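Local coordinates for NLP/P60 family protein (Bacillus cereus ATCC 10987, PDB 3H41) that probably cleaves the gamma-D-glutamyl-L-lysine bond of murein peptides as a cysteine peptidase of the NlpC/P60 family, releasing L-Ala-gamma-D-Glu dipeptides during peptidoglycan degradation, at residues P118-T123 / L148-E153; I156-L161 / A168-N173; A64-E69 / L140-N145; R179-I184 / I223-G228. All coordinates share one frame; numbering follows the deposited sequence.

Contact 1 (P118-T123 / L148-E153); sequences PFVLVT and LPLLSE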
loop_
_atom_site.group_PDB
_atom_site.type_symbol
_atom_site.label_atom_id
_atom_site.label_comp_id
_atom_site.label_asym_id
_atom_site.label_seq_id
_atom_site.Cartn_x
_atom_site.Cartn_y
_atom_site.Cartn_z
ATOM N N PRO A 118 -19.783 -7.670 -0.757
ATOM C CA PRO A 118 -19.441 -6.654 0.227
ATOM C C PRO A 118 -18.272 -7.095 1.120
ATOM O O PRO A 118 -18.105 -8.292 1.388
ATOM C CB PRO A 118 -20.733 -6.466 1.025
ATOM C CG PRO A 118 -21.839 -6.823 -0.001
ATOM C CD PRO A 118 -21.224 -7.972 -0.765
ATOM N N PHE A 119 -17.454 -6.130 1.524
ATOM C CA PHE A 119 -16.193 -6.414 2.203
ATOM C C PHE A 119 -15.973 -5.466 3.362
ATOM O O PHE A 119 -16.570 -4.395 3.446
ATOM C CB PHE A 119 -15.005 -6.396 1.251
ATOM C CG PHE A 119 -14.758 -5.071 0.551
ATOM C CD1 PHE A 119 -14.224 -3.975 1.229
ATOM C CD2 PHE A 119 -14.959 -4.955 -0.823
ATOM C CE1 PHE A 119 -13.991 -2.779 0.582
ATOM C CE2 PHE A 119 -14.728 -3.747 -1.490
ATOM C CZ PHE A 119 -14.259 -2.649 -0.780
ATOM N N VAL A 120 -15.084 -5.889 4.259
ATOM C CA VAL A 120 -14.620 -5.084 5.348
ATOM C C VAL A 120 -13.279 -4.524 4.930
ATOM O O VAL A 120 -12.426 -5.261 4.416
ATOM C CB VAL A 120 -14.433 -5.927 6.644
ATOM C CG1 VAL A 120 -13.805 -5.065 7.768
ATOM C CG2 VAL A 120 -15.785 -6.515 7.101
ATOM N N LEU A 121 -13.123 -3.218 5.089
ATOM C CA LEU A 121 -11.871 -2.527 4.797
ATOM C C LEU A 121 -11.256 -2.168 6.149
ATOM O O LEU A 121 -11.920 -1.598 7.011
ATOM C CB LEU A 121 -12.110 -1.274 3.961
ATOM C CG LEU A 121 -10.778 -0.627 3.488
ATOM C CD1 LEU A 121 -10.698 -0.437 2.023
ATOM C CD2 LEU A 121 -10.662 0.708 4.206
ATOM N N VAL A 122 -10.006 -2.547 6.364
ATOM C CA VAL A 122 -9.366 -2.300 7.624
ATOM C C VAL A 122 -8.992 -0.797 7.645
ATOM O O VAL A 122 -8.344 -0.321 6.721
ATOM C CB VAL A 122 -8.117 -3.172 7.759
ATOM C CG1 VAL A 122 -7.334 -2.805 9.008
ATOM C CG2 VAL A 122 -8.499 -4.618 7.783
ATOM N N THR A 123 -9.395 -0.077 8.687
ATOM C CA THR A 123 -9.346 1.385 8.688
ATOM C C THR A 123 -8.440 1.987 9.783
ATOM O O THR A 123 -8.405 3.190 9.957
ATOM C CB THR A 123 -10.771 1.991 8.780
ATOM O OG1 THR A 123 -11.488 1.369 9.857
ATOM C CG2 THR A 123 -11.516 1.760 7.458
ATOM N N LEU A 148 -11.418 -7.791 2.993
ATOM C CA LEU A 148 -11.825 -9.183 3.048
ATOM C C LEU A 148 -13.351 -9.299 3.008
ATOM O O LEU A 148 -14.063 -8.474 3.605
ATOM C CB LEU A 148 -11.264 -9.857 4.294
ATOM C CG LEU A 148 -9.733 -9.901 4.399
ATOM C CD1 LEU A 148 -9.323 -10.175 5.841
ATOM C CD2 LEU A 148 -9.093 -10.921 3.457
ATOM N N PRO A 149 -13.858 -10.329 2.329
ATOM C CA PRO A 149 -15.325 -10.448 2.242
ATOM C C PRO A 149 -16.010 -10.542 3.617
ATOM O O PRO A 149 -15.547 -11.273 4.498
ATOM C CB PRO A 149 -15.525 -11.756 1.477
ATOM C CG PRO A 149 -14.261 -11.996 0.739
ATOM C CD PRO A 149 -13.177 -11.387 1.575
ATOM N N LEU A 150 -17.104 -9.815 3.778
ATOM C CA LEU A 150 -17.851 -9.785 5.010
ATOM C C LEU A 150 -18.722 -11.031 5.037
ATOM O O LEU A 150 -19.451 -11.282 4.075
ATOM C CB LEU A 150 -18.744 -8.562 5.072
ATOM C CG LEU A 150 -19.706 -8.385 6.257
ATOM C CD1 LEU A 150 -18.946 -8.182 7.567
ATOM C CD2 LEU A 150 -20.637 -7.193 5.946
ATOM N N LEU A 151 -18.647 -11.785 6.136
ATOM C CA LEU A 151 -19.552 -12.910 6.333
ATOM C C LEU A 151 -20.730 -12.604 7.257
ATOM O O LEU A 151 -21.841 -13.064 7.008
ATOM C CB LEU A 151 -18.789 -14.111 6.834
ATOM C CG LEU A 151 -17.634 -14.607 5.960
ATOM C CD1 LEU A 151 -16.821 -15.634 6.732
ATOM C CD2 LEU A 151 -18.129 -15.168 4.642
ATOM N N SER A 152 -20.485 -11.856 8.324
ATOM C CA SER A 152 -21.503 -11.546 9.337
ATOM C C SER A 152 -20.969 -10.459 10.260
ATOM O O SER A 152 -19.796 -10.142 10.240
ATOM C CB SER A 152 -21.962 -12.801 10.122
ATOM O OG SER A 152 -20.934 -13.373 10.908
ATOM N N GLU A 153 -21.861 -9.871 11.027
ATOM C CA GLU A 153 -21.562 -8.758 11.936
ATOM C C GLU A 153 -22.350 -8.958 13.222
ATOM O O GLU A 153 -23.552 -9.298 13.172
ATOM C CB GLU A 153 -22.029 -7.462 11.300
ATOM C CG GLU A 153 -21.803 -6.214 12.164
ATOM C CD GLU A 153 -22.305 -4.943 11.501
ATOM O OE1 GLU A 153 -22.893 -5.028 10.415
ATOM O OE2 GLU A 153 -22.122 -3.849 12.074
HETATM O O HOH W 1 -20.029 -10.062 1.716
#
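Val-120 and Leu-148 face each other as an antiparallel hydrogen-bonded pair, and two main-chain bonds tie them in both directions. Val-120 N gives its hydrogen to Leu-148 O at 2.9 Å, and Leu-148 N returns one to Val-120 O at 3.1 Å. A third bond, nearly straight at 175°, runs from Leu-150 N to Pro-118 O over 3.0 Å. It leaves Phe-119 and Pro-149 between the bonded rungs as a non-hydrogen-bonded pair with CA atoms 4.1 Å apart. The absent N-H of Pro-149 costs nothing on the side of strand 119-122, because a non-hydrogen-bonded position makes no bond there. The strands splay, their short axes making an angle of 122°.

A water lies 2.6 Å from Pro-118 O and 2.7 Å from Leu-150 O.

Apolar contact is concentrated in one pair. With Leu-150 CG trans to the backbone N (chi1 176°), CD1 meets Val-120 CG2 at 3.6 Å, and the two side chains cross nearly at right angles. Of the Phe-119 side chain, CB alone comes near, 3.3 Å from Leu-148 O, while the ring leads away.

In the second SH3-like domain, strand 175-178 flanks strand 119-122 and strand 157-161 flanks strand 147-153. Leu-151 and Ser-152 both pair with Arg-159, forming a classic beta bulge. Phe-111 of helix 109-113 packs on Leu-148 and Pro-149.

Contact 2 (I156-L161 / A168-N173); sequences ISYRVL and AWLRKN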
loop_
_atom_site.group_PDB
_atom_site.type_symbol
_atom_site.label_atom_id
_atom_site.label_comp_id
_atom_site.label_asym_id
_atom_site.label_seq_id
_atom_site.Cartn_x
_atom_site.Cartn_y
_atom_site.Cartn_z
ATOM N N ILE A 156 -20.017 -6.401 18.444
ATOM C CA ILE A 156 -18.625 -6.002 18.673
ATOM C C ILE A 156 -17.651 -6.218 17.490
ATOM O O ILE A 156 -16.517 -5.711 17.529
ATOM C CB ILE A 156 -18.033 -6.638 19.954
ATOM C CG1 ILE A 156 -17.965 -8.170 19.846
ATOM C CG2 ILE A 156 -18.833 -6.194 21.239
ATOM C CD1 ILE A 156 -16.988 -8.812 20.866
ATOM N N SER A 157 -18.076 -6.942 16.449
ATOM C CA SER A 157 -17.130 -7.468 15.456
ATOM C C SER A 157 -17.701 -7.654 14.069
ATOM O O SER A 157 -18.917 -7.667 13.876
ATOM C CB SER A 157 -16.566 -8.814 15.924
ATOM O OG SER A 157 -17.601 -9.762 16.084
ATOM N N TYR A 158 -16.803 -7.790 13.104
ATOM C CA TYR A 158 -17.157 -8.259 11.784
ATOM C C TYR A 158 -16.490 -9.612 11.641
ATOM O O TYR A 158 -15.340 -9.780 12.083
ATOM C CB TYR A 158 -16.570 -7.375 10.690
ATOM C CG TYR A 158 -16.966 -5.923 10.726
ATOM C CD1 TYR A 158 -18.256 -5.535 10.420
ATOM C CD2 TYR A 158 -16.040 -4.942 11.026
ATOM C CE1 TYR A 158 -18.619 -4.194 10.438
ATOM C CE2 TYR A 158 -16.397 -3.582 11.042
ATOM C CZ TYR A 158 -17.682 -3.222 10.747
ATOM O OH TYR A 158 -18.061 -1.897 10.751
ATOM N N ARG A 159 -17.190 -10.558 11.023
ATOM C CA ARG A 159 -16.575 -11.793 10.580
ATOM C C ARG A 159 -16.268 -11.723 9.096
ATOM O O ARG A 159 -17.092 -11.243 8.277
ATOM C CB ARG A 159 -17.519 -12.956 10.916
ATOM C CG ARG A 159 -16.918 -14.323 10.738
ATOM C CD ARG A 159 -17.794 -15.358 11.491
ATOM N NE ARG A 159 -17.024 -16.520 11.875
ATOM C CZ ARG A 159 -17.406 -17.781 11.686
ATOM N NH1 ARG A 159 -18.575 -18.055 11.111
ATOM N NH2 ARG A 159 -16.616 -18.776 12.090
ATOM N N VAL A 160 -15.070 -12.184 8.724
ATOM C CA VAL A 160 -14.644 -12.131 7.352
ATOM C C VAL A 160 -14.026 -13.450 6.893
ATOM O O VAL A 160 -13.611 -14.284 7.704
ATOM C CB VAL A 160 -13.581 -10.987 7.158
ATOM C CG1 VAL A 160 -14.187 -9.641 7.507
ATOM C CG2 VAL A 160 -12.329 -11.293 8.026
ATOM N N LEU A 161 -13.904 -13.607 5.593
ATOM C CA LEU A 161 -13.267 -14.767 4.984
ATOM C C LEU A 161 -11.821 -14.433 4.536
ATOM O O LEU A 161 -11.598 -13.436 3.863
ATOM C CB LEU A 161 -14.071 -15.209 3.752
ATOM C CG LEU A 161 -13.623 -16.530 3.116
ATOM C CD1 LEU A 161 -13.897 -17.728 4.039
ATOM C CD2 LEU A 161 -14.272 -16.724 1.752
ATOM N N ALA A 168 -12.352 -15.540 10.150
ATOM C CA ALA A 168 -11.691 -14.686 11.119
ATOM C C ALA A 168 -12.601 -13.562 11.510
ATOM O O ALA A 168 -13.593 -13.242 10.826
ATOM C CB ALA A 168 -10.400 -14.096 10.513
ATOM N N TRP A 169 -12.210 -12.858 12.559
ATOM C CA TRP A 169 -12.971 -11.705 12.993
ATOM C C TRP A 169 -12.088 -10.572 13.492
ATOM O O TRP A 169 -10.942 -10.810 13.883
ATOM C CB TRP A 169 -13.959 -12.131 14.051
ATOM C CG TRP A 169 -13.399 -12.478 15.408
ATOM C CD1 TRP A 169 -13.017 -13.708 15.862
ATOM C CD2 TRP A 169 -13.267 -11.575 16.505
ATOM N NE1 TRP A 169 -12.611 -13.614 17.177
ATOM C CE2 TRP A 169 -12.750 -12.305 17.588
ATOM C CE3 TRP A 169 -13.482 -10.187 16.649
ATOM C CZ2 TRP A 169 -12.472 -11.713 18.846
ATOM C CZ3 TRP A 169 -13.191 -9.585 17.895
ATOM C CH2 TRP A 169 -12.703 -10.361 18.983
ATOM N N LEU A 170 -12.613 -9.353 13.421
ATOM C CA LEU A 170 -11.937 -8.163 13.949
ATOM C C LEU A 170 -12.934 -7.277 14.673
ATOM O O LEU A 170 -14.130 -7.317 14.400
ATOM C CB LEU A 170 -11.228 -7.359 12.864
ATOM C CG LEU A 170 -12.053 -6.755 11.751
ATOM C CD1 LEU A 170 -11.261 -5.585 11.111
ATOM C CD2 LEU A 170 -12.421 -7.825 10.716
ATOM N N ARG A 171 -12.436 -6.500 15.625
ATOM C CA ARG A 171 -13.277 -5.519 16.303
ATOM C C ARG A 171 -13.839 -4.538 15.311
ATOM O O ARG A 171 -13.144 -4.131 14.377
ATOM C CB ARG A 171 -12.486 -4.776 17.375
ATOM C CG ARG A 171 -12.198 -5.567 18.625
ATOM C CD ARG A 171 -13.376 -5.519 19.577
ATOM N NE ARG A 171 -13.169 -6.396 20.721
ATOM C CZ ARG A 171 -13.904 -6.416 21.827
ATOM N NH1 ARG A 171 -14.970 -5.628 21.963
ATOM N NH2 ARG A 171 -13.619 -7.309 22.779
ATOM N N LYS A 172 -15.099 -4.162 15.519
ATOM C CA LYS A 172 -15.747 -3.181 14.662
ATOM C C LYS A 172 -15.017 -1.844 14.530
ATOM O O LYS A 172 -15.143 -1.168 13.510
ATOM C CB LYS A 172 -17.139 -2.901 15.197
ATOM C CG LYS A 172 -18.159 -3.832 14.690
ATOM C CD LYS A 172 -19.499 -3.468 15.334
ATOM C CE LYS A 172 -20.615 -3.731 14.407
ATOM N NZ LYS A 172 -21.898 -3.848 15.150
ATOM N N ASN A 173 -14.328 -1.423 15.582
ATOM C CA ASN A 173 -13.616 -0.161 15.546
ATOM C C ASN A 173 -12.376 -0.228 14.622
ATOM O O ASN A 173 -11.780 0.816 14.311
ATOM C CB ASN A 173 -13.157 0.241 16.940
ATOM C CG ASN A 173 -14.290 0.773 17.811
ATOM O OD1 ASN A 173 -15.222 1.423 17.329
ATOM N ND2 ASN A 173 -14.193 0.515 19.116
HETATM O O HOH W 2 -16.033 -3.557 19.890
#
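The Tyr-158 ring carries Lys-172 CG over one face, a CH-pi contact 4.1 Å from the ring centroid and 15° off the normal, while Leu-170 CG lies at its edge. Over one face of the Arg-171 guanidinium sits Ile-156 CD1; in plane at its edge, a water accepts from NH1 and donates to Ile-156 O. Ser-157 CB approaches the Trp-169 indole obliquely, 3.5 Å from CE3. Trp-169 CG is wedged between the backbone N and the carbonyl carbon (chi1 72°), which lays the indole beside the serine.

Between the face of Tyr-158 and that of Trp-169 runs an antiparallel ladder. Tyr-158 and Leu-170 exchange two bonds, Val-160 and Ala-168 two more, the shortest being Val-160 N to Ala-168 O at 2.8 Å. Lys-172 N extends the series to Ile-156 O at 2.9 Å. Val-160 CG1 meets Leu-170 CD2 at 4.1 Å, on the same face as Tyr-158.

The amine of Lys-172 belongs to Glu-153, by a salt bridge, and to Asp-154 O. This beta hairpin lies inside the second SH3-like domain's sheet: strand 147-153 borders strand 157-161, and strand 126-131 borders strand 167-171, its Tyr-130 ring meeting Trp-169 and its Leu-129 touching Val-160 and Leu-170.

Contact 3 (A64-E69 / L140-N145); sequences ALLGQE and LEVSYN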
loop_
_atom_site.group_PDB
_atom_site.type_symbol
_atom_site.label_atom_id
_atom_site.label_comp_id
_atom_site.label_asym_id
_atom_site.label_seq_id
_atom_site.Cartn_x
_atom_site.Cartn_y
_atom_site.Cartn_z
ATOM N N ALA A 64 1.940 -5.996 -1.938
ATOM C CA ALA A 64 0.522 -6.313 -2.149
ATOM C C ALA A 64 -0.038 -6.851 -0.857
ATOM O O ALA A 64 0.641 -7.625 -0.160
ATOM C CB ALA A 64 0.358 -7.331 -3.278
ATOM N N LEU A 65 -1.259 -6.444 -0.523
ATOM C CA LEU A 65 -1.858 -6.848 0.757
ATOM C C LEU A 65 -2.619 -8.184 0.723
ATOM O O LEU A 65 -3.139 -8.588 -0.318
ATOM C CB LEU A 65 -2.817 -5.773 1.264
ATOM C CG LEU A 65 -2.278 -4.335 1.421
ATOM C CD1 LEU A 65 -3.352 -3.375 2.007
ATOM C CD2 LEU A 65 -0.986 -4.335 2.248
ATOM N N LEU A 66 -2.734 -8.811 1.899
ATOM C CA LEU A 66 -3.585 -9.969 2.120
ATOM C C LEU A 66 -4.874 -9.856 1.313
ATOM O O LEU A 66 -5.577 -8.831 1.371
ATOM C CB LEU A 66 -3.919 -10.101 3.601
ATOM C CG LEU A 66 -4.775 -11.319 3.949
ATOM C CD1 LEU A 66 -3.921 -12.549 3.948
ATOM C CD2 LEU A 66 -5.471 -11.068 5.334
ATOM N N GLY A 67 -5.168 -10.900 0.547
ATOM C CA GLY A 67 -6.370 -10.938 -0.274
ATOM C C GLY A 67 -6.338 -10.268 -1.630
ATOM O O GLY A 67 -7.265 -10.461 -2.429
ATOM N N GLN A 68 -5.308 -9.460 -1.912
ATOM C CA GLN A 68 -5.193 -8.809 -3.207
ATOM C C GLN A 68 -4.977 -9.884 -4.279
ATOM O O GLN A 68 -4.301 -10.905 -4.022
ATOM C CB GLN A 68 -4.047 -7.784 -3.195
ATOM C CG GLN A 68 -4.078 -6.761 -4.316
ATOM C CD GLN A 68 -3.350 -5.435 -3.976
ATOM O OE1 GLN A 68 -2.685 -5.284 -2.914
ATOM N NE2 GLN A 68 -3.498 -4.460 -4.875
ATOM N N GLU A 69 -5.614 -9.681 -5.439
ATOM C CA GLU A 69 -5.541 -10.650 -6.530
ATOM C C GLU A 69 -4.325 -10.356 -7.405
ATOM O O GLU A 69 -3.990 -9.200 -7.643
ATOM C CB GLU A 69 -6.783 -10.580 -7.395
ATOM C CG GLU A 69 -6.889 -11.731 -8.399
ATOM C CD GLU A 69 -8.228 -11.730 -9.156
ATOM O OE1 GLU A 69 -9.282 -11.492 -8.523
ATOM O OE2 GLU A 69 -8.227 -11.974 -10.378
ATOM N N LEU A 140 -3.631 -12.749 13.029
ATOM C CA LEU A 140 -2.818 -12.088 11.995
ATOM C C LEU A 140 -2.931 -10.583 12.151
ATOM O O LEU A 140 -4.040 -10.022 12.206
ATOM C CB LEU A 140 -3.299 -12.486 10.597
ATOM C CG LEU A 140 -2.518 -11.923 9.419
ATOM C CD1 LEU A 140 -1.048 -12.441 9.499
ATOM C CD2 LEU A 140 -3.161 -12.361 8.102
ATOM N N GLU A 141 -1.781 -9.916 12.213
ATOM C CA GLU A 141 -1.792 -8.452 12.156
ATOM C C GLU A 141 -1.901 -8.012 10.680
ATOM O O GLU A 141 -1.001 -8.287 9.875
ATOM C CB GLU A 141 -0.538 -7.876 12.795
ATOM C CG GLU A 141 -0.572 -6.341 12.835
ATOM C CD GLU A 141 0.664 -5.719 13.503
ATOM O OE1 GLU A 141 1.583 -6.447 13.909
ATOM O OE2 GLU A 141 0.710 -4.486 13.654
ATOM N N VAL A 142 -2.960 -7.272 10.346
ATOM C CA VAL A 142 -3.203 -6.873 8.968
ATOM C C VAL A 142 -3.089 -5.349 8.815
ATOM O O VAL A 142 -3.315 -4.573 9.775
ATOM C CB VAL A 142 -4.560 -7.357 8.457
ATOM C CG1 VAL A 142 -4.533 -8.902 8.323
ATOM C CG2 VAL A 142 -5.708 -6.926 9.371
ATOM N N SER A 143 -2.791 -4.927 7.586
ATOM C CA SER A 143 -2.654 -3.517 7.260
ATOM C C SER A 143 -3.958 -2.772 6.960
ATOM O O SER A 143 -4.871 -3.311 6.373
ATOM C CB SER A 143 -1.777 -3.413 5.998
ATOM O OG SER A 143 -1.731 -2.086 5.485
ATOM N N TYR A 144 -3.995 -1.498 7.329
ATOM C CA TYR A 144 -4.861 -0.512 6.718
ATOM C C TYR A 144 -4.999 -0.859 5.240
ATOM O O TYR A 144 -4.027 -1.193 4.552
ATOM C CB TYR A 144 -4.232 0.895 6.849
ATOM C CG TYR A 144 -5.135 1.962 6.306
ATOM C CD1 TYR A 144 -6.247 2.370 7.025
ATOM C CD2 TYR A 144 -4.935 2.509 5.037
ATOM C CE1 TYR A 144 -7.111 3.339 6.521
ATOM C CE2 TYR A 144 -5.817 3.476 4.511
ATOM C CZ TYR A 144 -6.918 3.875 5.274
ATOM O OH TYR A 144 -7.859 4.807 4.825
ATOM N N ASN A 145 -6.231 -0.809 4.770
ATOM C CA ASN A 145 -6.562 -0.950 3.338
ATOM C C ASN A 145 -6.675 -2.396 2.867
ATOM O O ASN A 145 -6.888 -2.633 1.684
ATOM C CB ASN A 145 -5.576 -0.197 2.431
ATOM C CG ASN A 145 -6.119 -0.003 1.019
ATOM O OD1 ASN A 145 -7.307 0.320 0.824
ATOM N ND2 ASN A 145 -5.254 -0.240 0.019
#
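Leu-65 and Leu-66 reach the 140-145 segment from a type II beta turn that runs from Leu-65 to Gln-68, and the main chains stay well apart, with Leu-65 CA and Ser-143 CA at 7.3 Å. Gly-67 sits at the turn position where positive phi is required, and Gln-68 N closes the turn on Leu-65 O at 2.8 Å. The glutamine side chain adds a brace, its OE1 accepting from Leu-65 N in the carbonyl plane.

The two leucines divide the work. Leu-65 CG lies opposite the carbonyl carbon (chi1 -55°), and the branch splits around the end of the strand: CD1 presses on Tyr-144 O at 3.4 Å and also touches Asn-145 CB, while CD2 meets Ser-143 CB at 3.9 Å. Leu-66 works through CD2 alone, tip to tip with Leu-140 CD2 at 3.8 Å and at a slant to Val-142, CD2 to CG1 3.8 Å.

Leu-65 packs on both CB and OG of Ser-143, whose hydroxyl donates to the carbonyl of the next residue, Tyr-144 O, at 2.6 Å and accepts from Gly-211 N. Tyr-144 OH is hydrogen-bonded to Ser-226, and Asn-145 OD1 to Arg-147.

No hydrogen bond spans the segments. The first and second SH3-like domains are therefore joined here by leucine methyls packed on valine and leucine methyls and on main chain, in a largely buried contact whose fit depends on shape, while Ser-143 OG, Tyr-144 OH, Asn-145 OD1 and Gln-68 OE1 have partners of their own.

Contact 4 (R179-I184 / I223-G228); sequences RSQNDI and IYKSHG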
loop_
_atom_site.group_PDB
_atom_site.type_symbol
_atom_site.label_atom_id
_atom_site.label_comp_id
_atom_site.label_asym_id
_atom_site.label_seq_id
_atom_site.Cartn_x
_atom_site.Cartn_y
_atom_site.Cartn_z
ATOM N N ARG A 179 -19.854 -1.971 -0.015
ATOM C CA ARG A 179 -20.398 -2.887 -1.029
ATOM C C ARG A 179 -19.357 -3.266 -2.076
ATOM O O ARG A 179 -19.342 -4.402 -2.566
ATOM C CB ARG A 179 -21.638 -2.261 -1.691
ATOM C CG ARG A 179 -22.658 -1.737 -0.681
ATOM N N SER A 180 -18.468 -2.333 -2.399
ATOM C CA SER A 180 -17.427 -2.523 -3.422
ATOM C C SER A 180 -16.535 -1.289 -3.460
ATOM O O SER A 180 -16.889 -0.273 -2.845
ATOM C CB SER A 180 -18.045 -2.693 -4.803
ATOM O OG SER A 180 -18.638 -1.491 -5.215
ATOM N N GLN A 181 -15.431 -1.354 -4.212
ATOM C CA GLN A 181 -14.465 -0.229 -4.330
ATOM C C GLN A 181 -15.224 0.960 -4.861
ATOM O O GLN A 181 -15.092 2.109 -4.371
ATOM C CB GLN A 181 -13.317 -0.588 -5.288
ATOM C CG GLN A 181 -12.317 0.544 -5.664
ATOM C CD GLN A 181 -11.381 0.949 -4.515
ATOM O OE1 GLN A 181 -11.407 0.334 -3.460
ATOM N NE2 GLN A 181 -10.574 2.009 -4.719
ATOM N N ASN A 182 -16.065 0.650 -5.847
ATOM C CA ASN A 182 -16.876 1.648 -6.525
ATOM C C ASN A 182 -17.895 2.289 -5.620
ATOM O O ASN A 182 -18.381 3.374 -5.926
ATOM C CB ASN A 182 -17.583 1.010 -7.706
ATOM C CG ASN A 182 -16.647 0.152 -8.550
ATOM O OD1 ASN A 182 -16.194 -0.928 -8.116
ATOM N ND2 ASN A 182 -16.355 0.625 -9.765
ATOM N N ASP A 183 -18.237 1.631 -4.513
ATOM C CA ASP A 183 -19.214 2.199 -3.585
ATOM C C ASP A 183 -18.643 2.811 -2.312
ATOM O O ASP A 183 -19.401 3.129 -1.388
ATOM C CB ASP A 183 -20.253 1.153 -3.232
ATOM C CG ASP A 183 -21.072 0.763 -4.422
ATOM O OD1 ASP A 183 -21.604 1.684 -5.072
ATOM O OD2 ASP A 183 -21.120 -0.446 -4.734
ATOM N N ILE A 184 -17.324 2.981 -2.261
ATOM C CA ILE A 184 -16.733 3.721 -1.167
ATOM C C ILE A 184 -17.107 5.161 -1.451
ATOM O O ILE A 184 -16.972 5.612 -2.557
ATOM C CB ILE A 184 -15.204 3.529 -1.055
ATOM C CG1 ILE A 184 -14.887 2.075 -0.726
ATOM C CG2 ILE A 184 -14.634 4.485 0.009
ATOM C CD1 ILE A 184 -13.382 1.726 -0.862
ATOM N N ILE A 223 -3.712 5.953 0.429
ATOM C CA ILE A 223 -4.673 6.909 0.986
ATOM C C ILE A 223 -5.832 7.072 0.008
ATOM O O ILE A 223 -7.009 6.953 0.394
ATOM C CB ILE A 223 -4.033 8.286 1.205
ATOM C CG1 ILE A 223 -3.129 8.259 2.442
ATOM C CG2 ILE A 223 -5.101 9.367 1.385
ATOM C CD1 ILE A 223 -2.304 9.505 2.587
ATOM N N TYR A 224 -5.503 7.291 -1.268
ATOM C CA TYR A 224 -6.575 7.449 -2.270
ATOM C C TYR A 224 -7.358 6.168 -2.502
ATOM O O TYR A 224 -8.581 6.220 -2.560
ATOM C CB TYR A 224 -6.026 8.030 -3.572
ATOM C CG TYR A 224 -6.011 9.534 -3.546
ATOM C CD1 TYR A 224 -7.149 10.272 -3.985
ATOM C CD2 TYR A 224 -4.921 10.253 -3.086
ATOM C CE1 TYR A 224 -7.167 11.628 -3.964
ATOM C CE2 TYR A 224 -4.950 11.644 -3.059
ATOM C CZ TYR A 224 -6.087 12.315 -3.516
ATOM O OH TYR A 224 -6.169 13.679 -3.498
ATOM N N LYS A 225 -6.668 5.033 -2.586
ATOM C CA LYS A 225 -7.302 3.769 -2.909
ATOM C C LYS A 225 -8.302 3.351 -1.836
ATOM O O LYS A 225 -9.406 2.857 -2.151
ATOM C CB LYS A 225 -6.265 2.677 -3.088
ATOM C CG LYS A 225 -6.916 1.371 -3.524
ATOM C CD LYS A 225 -6.152 0.597 -4.549
ATOM C CE LYS A 225 -6.800 -0.769 -4.804
ATOM N NZ LYS A 225 -5.800 -1.856 -5.105
ATOM N N SER A 226 -7.930 3.609 -0.585
ATOM C CA SER A 226 -8.790 3.292 0.578
ATOM C C SER A 226 -10.055 4.127 0.641
ATOM O O SER A 226 -10.986 3.788 1.391
ATOM C CB SER A 226 -7.995 3.437 1.875
ATOM O OG SER A 226 -7.705 4.793 2.220
ATOM N N HIS A 227 -10.077 5.227 -0.110
ATOM C CA HIS A 227 -11.227 6.115 -0.224
ATOM C C HIS A 227 -11.877 6.022 -1.614
ATOM O O HIS A 227 -12.604 6.951 -2.054
ATOM C CB HIS A 227 -10.808 7.561 0.091
ATOM C CG HIS A 227 -10.517 7.783 1.539
ATOM N ND1 HIS A 227 -11.518 7.931 2.477
ATOM C CD2 HIS A 227 -9.349 7.820 2.227
ATOM C CE1 HIS A 227 -10.977 8.103 3.671
ATOM N NE2 HIS A 227 -9.663 8.026 3.554
ATOM N N GLY A 228 -11.629 4.907 -2.289
ATOM C CA GLY A 228 -12.326 4.559 -3.550
ATOM C C GLY A 228 -11.746 5.128 -4.843
ATOM O O GLY A 228 -12.348 5.005 -5.905
HETATM O O HOH W 3 -11.195 3.055 -7.604
HETATM O O HOH W 4 -15.495 4.635 -5.299
HETATM O O HOH W 5 -14.694 7.034 -3.787
#
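Gln-181 CG stands trans to the backbone N (chi1 172°) and the chain then bends at chi2 (71°), which swings the amide over the end of helix 218-225. There NE2 donates to Lys-225 O at 2.9 Å, with the acceptor close to the amide plane and the hydrogen directed at a lone pair. Ile-184 directs CG1 opposite its carbonyl carbon (chi1 -64°) and CG2 opposite N, bringing both branches against the 226-228 backbone.

Lys-225 O is gripped twice, since Gly-228 N also donates to it at 3.0 Å. This second bond belongs to the Schellman motif that ends the helix, with Gly-228 as its C' residue at positive phi. The glutamine thus supplements the helix's own cap. Its OE1 is taken by Arg-147.

Ile-184 CG2 rests on His-227 C at 3.5 Å, and CD1 lies 3.9 Å from Ser-226 O. Close by, Gln-181 NE2 lies 3.3 Å from Gly-228 CA. Water completes the seam: one molecule links Gln-181 NE2 to Gly-228 O, and another lies between Ile-184 O and His-227 O, 2.7 Å from His-227 O.

The loop after strand 175-178, the last of the second SH3-like domain's sheet, is so fastened to the C-terminal end of a helix of the NlpC/P60 domain. Helix 189-197 packs against this end, Leu-192 touching His-227 and Thr-195 bonding its NE2.

From the N terminus, contact 3 opens first and closes the longest loop, bringing the end of strand 60-65 to strand 139-143 across the rest of the first SH3-like domain and the opening strands of the second. Contact 1 opens inside that loop and closes beyond it, so the two cross; Val-122 O and Asn-145 N meet where they do. Contact 2 follows in series as a short hairpin, sharing the second SH3-like sheet with contact 1. Contact 4 comes last, closing a loop of 38 residues that holds helix 189-197 and most of helix 218-225. Tyr-144 OH, probably hydrogen-bonded to Ser-226 OG, connects contacts 3 and 4; the middle SH3-like domain touches the first through contact 3 and the catalytic domain through contact 4.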